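Local coordinates for Rod shape-determining protein (MreC) (Helicobacter pylori, PDB 5LP5), which binds the penicillin-binding protein PBP2 in a core cell wall synthesis complex and, as its name implies, probably takes part in setting rod cell shape, at residues E121-G127 against S244-N248. Numbering follows the deposited sequence.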
ATOM      1  N   GLU C 121      29.318  20.678 -14.766  1.00 39.29           N
ATOM      2  CA  GLU C 121      29.528  19.264 -14.995  1.00 40.24           C
ATOM      3  C   GLU C 121      28.585  18.774 -16.078  1.00 40.74           C
ATOM      4  O   GLU C 121      27.402  19.176 -16.144  1.00 41.04           O
ATOM      5  CB  GLU C 121      29.235  18.444 -13.748  1.00 40.41           C
ATOM      6  CG  GLU C 121      30.049  18.725 -12.515  1.00 39.63           C
ATOM      7  CD  GLU C 121      29.591  17.834 -11.379  1.00 39.12           C
ATOM      8  OE1 GLU C 121      28.905  16.814 -11.652  1.00 37.38           O
ATOM      9  OE2 GLU C 121      29.901  18.162 -10.216  1.00 41.04           O
ATOM     10  N   GLU C 122      29.095  17.855 -16.887  1.00 41.53           N
ATOM     11  CA  GLU C 122      28.334  17.318 -17.968  1.00 42.86           C
ATOM     12  C   GLU C 122      27.375  16.278 -17.411  1.00 43.35           C
ATOM     13  O   GLU C 122      27.710  15.530 -16.506  1.00 45.49           O
ATOM     14  CB  GLU C 122      29.263  16.720 -19.025  1.00 46.13           C
ATOM     15  CG  GLU C 122      28.585  16.528 -20.381  1.00 47.76           C
ATOM     16  CD  GLU C 122      29.535  16.296 -21.517  1.00 50.52           C
ATOM     17  OE1 GLU C 122      30.590  16.972 -21.557  1.00 55.52           O
ATOM     18  OE2 GLU C 122      29.197  15.446 -22.366  1.00 49.57           O
ATOM     19  N   ASN C 123      26.158  16.285 -17.941  1.00 43.58           N
ATOM     20  CA  ASN C 123      25.112  15.343 -17.563  1.00 43.62           C
ATOM     21  C   ASN C 123      24.533  15.556 -16.168  1.00 40.38           C
ATOM     22  O   ASN C 123      23.582  14.872 -15.796  1.00 39.82           O
ATOM     23  CB  ASN C 123      25.580  13.904 -17.715  1.00 47.24           C
ATOM     24  CG  ASN C 123      26.084  13.616 -19.103  1.00 51.07           C
ATOM     25  OD1 ASN C 123      27.274  13.356 -19.281  1.00 55.00           O
ATOM     26  ND2 ASN C 123      25.187  13.694 -20.106  1.00 50.47           N
ATOM     27  N   LYS C 124      25.073  16.496 -15.398  1.00 35.87           N
ATOM     28  CA  LYS C 124      24.425  16.859 -14.157  1.00 31.87           C
ATOM     29  C   LYS C 124      23.179  17.632 -14.517  1.00 30.39           C
ATOM     30  O   LYS C 124      23.213  18.471 -15.426  1.00 31.93           O
ATOM     31  CB  LYS C 124      25.328  17.720 -13.290  1.00 30.85           C
ATOM     32  CG  LYS C 124      24.755  17.961 -11.903  1.00 28.52           C
ATOM     33  CD  LYS C 124      25.606  18.925 -11.099  1.00 27.08           C
ATOM     34  CE  LYS C 124      24.908  19.278  -9.799  1.00 25.02           C
ATOM     35  NZ  LYS C 124      25.681  20.185  -8.960  1.00 24.50           N
ATOM     36  N   ILE C 125      22.087  17.341 -13.825  1.00 28.29           N
ATOM     37  CA  ILE C 125      20.826  18.012 -14.083  1.00 27.27           C
ATOM     38  C   ILE C 125      20.656  19.234 -13.182  1.00 27.64           C
ATOM     39  O   ILE C 125      20.580  19.106 -11.960  1.00 27.99           O
ATOM     40  CB  ILE C 125      19.641  17.074 -13.833  1.00 26.86           C
ATOM     41  CG1 ILE C 125      19.726  15.844 -14.724  1.00 28.13           C
ATOM     42  CG2 ILE C 125      18.334  17.799 -14.066  1.00 25.31           C
ATOM     43  CD1 ILE C 125      18.958  14.664 -14.174  1.00 28.49           C
ATOM     44  N   TYR C 126      20.584  20.408 -13.800  1.00 28.18           N
ATOM     45  CA  TYR C 126      20.430  21.674 -13.098  1.00 28.87           C
ATOM     46  C   TYR C 126      18.995  22.151 -13.177  1.00 28.68           C
ATOM     47  O   TYR C 126      18.266  21.757 -14.063  1.00 31.54           O
ATOM     48  CB  TYR C 126      21.357  22.733 -13.713  1.00 29.68           C
ATOM     49  CG  TYR C 126      22.828  22.406 -13.590  1.00 30.32           C
ATOM     50  CD1 TYR C 126      23.515  22.632 -12.405  1.00 31.04           C
ATOM     51  CD2 TYR C 126      23.529  21.839 -14.648  1.00 31.29           C
ATOM     52  CE1 TYR C 126      24.862  22.317 -12.282  1.00 32.23           C
ATOM     53  CE2 TYR C 126      24.876  21.529 -14.533  1.00 32.22           C
ATOM     54  CZ  TYR C 126      25.541  21.768 -13.346  1.00 32.59           C
ATOM     55  OH  TYR C 126      26.873  21.465 -13.195  1.00 33.22           O
ATOM     56  N   GLY C 127      18.597  22.989 -12.230  1.00 28.52           N
ATOM     57  CA  GLY C 127      17.256  23.572 -12.223  1.00 27.72           C
ATOM     58  C   GLY C 127      17.284  24.937 -12.876  1.00 26.61           C
ATOM     59  O   GLY C 127      18.292  25.631 -12.830  1.00 25.83           O
ATOM     60  N   SER C 244      20.176  26.706 -11.356  1.00 26.41           N
ATOM     61  CA  SER C 244      20.274  26.241  -9.971  1.00 26.52           C
ATOM     62  C   SER C 244      21.278  25.120  -9.796  1.00 26.40           C
ATOM     63  O   SER C 244      21.017  24.007 -10.219  1.00 26.47           O
ATOM     64  CB  SER C 244      18.917  25.759  -9.484  1.00 26.23           C
ATOM     65  OG  SER C 244      19.081  25.111  -8.239  1.00 27.07           O
ATOM     66  N   ASP C 245      22.405  25.424  -9.144  1.00 27.59           N
ATOM     67  CA  ASP C 245      23.502  24.476  -8.929  1.00 28.85           C
ATOM     68  C   ASP C 245      23.572  24.076  -7.448  1.00 30.36           C
ATOM     69  O   ASP C 245      24.079  24.852  -6.627  1.00 32.49           O
ATOM     70  CB  ASP C 245      24.827  25.110  -9.384  1.00 30.30           C
ATOM     71  CG  ASP C 245      26.029  24.120  -9.325  1.00 31.93           C
ATOM     72  OD1 ASP C 245      25.926  23.034  -8.777  1.00 32.08           O
ATOM     73  OD2 ASP C 245      27.109  24.397  -9.829  1.00 33.30           O
ATOM     74  N   VAL C 246      23.074  22.884  -7.117  1.00 31.80           N
ATOM     75  CA  VAL C 246      23.082  22.381  -5.727  1.00 34.52           C
ATOM     76  C   VAL C 246      24.318  21.518  -5.540  1.00 38.96           C
ATOM     77  O   VAL C 246      24.505  20.563  -6.280  1.00 39.93           O
ATOM     78  CB  VAL C 246      21.838  21.511  -5.445  1.00 32.58           C
ATOM     79  CG1 VAL C 246      21.939  20.846  -4.095  1.00 33.11           C
ATOM     80  CG2 VAL C 246      20.556  22.325  -5.519  1.00 30.95           C
ATOM     81  N   LYS C 247      25.152  21.889  -4.579  1.00 45.19           N
ATOM     82  CA  LYS C 247      26.481  21.316  -4.470  1.00 54.49           C
ATOM     83  C   LYS C 247      26.362  19.809  -4.209  1.00 60.33           C
ATOM     84  O   LYS C 247      25.668  19.383  -3.278  1.00 62.93           O
ATOM     85  CB  LYS C 247      27.331  22.069  -3.418  1.00 58.19           C
ATOM     86  CG  LYS C 247      27.762  23.475  -3.876  1.00 60.39           C
ATOM     87  CD  LYS C 247      28.716  23.454  -5.089  1.00 62.34           C
ATOM     88  CE  LYS C 247      28.368  24.495  -6.164  1.00 60.17           C
ATOM     89  NZ  LYS C 247      29.304  24.445  -7.332  1.00 58.38           N
ATOM     90  N   ASN C 248      26.994  19.009  -5.076  1.00 64.25           N
ATOM     91  CA  ASN C 248      26.746  17.566  -5.093  1.00 65.33           C
ATOM     92  C   ASN C 248      27.644  16.877  -4.103  1.00 65.81           C
ATOM     93  O   ASN C 248      28.193  17.532  -3.225  1.00 68.26           O
ATOM     94  CB  ASN C 248      26.830  16.950  -6.517  1.00 68.25           C
ATOM     95  CG  ASN C 248      28.019  17.439  -7.328  1.00 72.39           C
ATOM     96  OD1 ASN C 248      28.824  18.241  -6.863  1.00 79.15           O
ATOM     97  ND2 ASN C 248      28.123  16.948  -8.563  1.00 72.26           N
TER
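The ring of Tyr126 meets the 244-248 segment with its edge: the carbonyl O of Ser244 and the CA of Asp245 lie in the ring plane beside CD1, the oxygen 3.6 Å from that carbon. CG of Lys124 lies over one face of the same ring, displaced toward its rim, so the lysine chain passes an aromatic face on its way to a carboxylate. The carboxylate of Asp245 runs alongside the ring, pointing the same way but turned 80° to it. The ring's hydroxyl is engaged as well, since OH of Tyr126 accepts the backbone N of Glu121 at 3.0 Å and ties the turn back on itself. The ring stands next to the seam between two neighbouring antiparallel strands, 125-129 and 241-246, within a six-stranded barrel of MreC. Gly127 and Ser244 form a hydrogen-bonded pair there, with a bond from Ser244 N to Gly127 O (2.6 Å) and a weak return bond from Gly127 N to Ser244 O. On its other side strand 241-246 borders strand 93-103, where the backbone of Asp245 bonds to Thr94. Beyond the seam, Lys124 reaches across fully extended, its CG anti to the backbone N (chi1 -172°), and its NZ is gripped twice. It forms a salt bridge to the syn side of Asp245 OD1 at 2.9 Å and donates to Val246 O from above the carbonyl plane at 3.0 Å. The other carboxylate oxygen of Asp245 takes a weaker salt bridge from Lys247, so one acid is shared by two lysines and probably offsets their mutual repulsion. Nearer the solvent, ND2 of the poorly ordered C-terminal Asn248 donates to the syn side of Glu121 OE2 at 2.7 Å, the amide and carboxylate planes 33° apart.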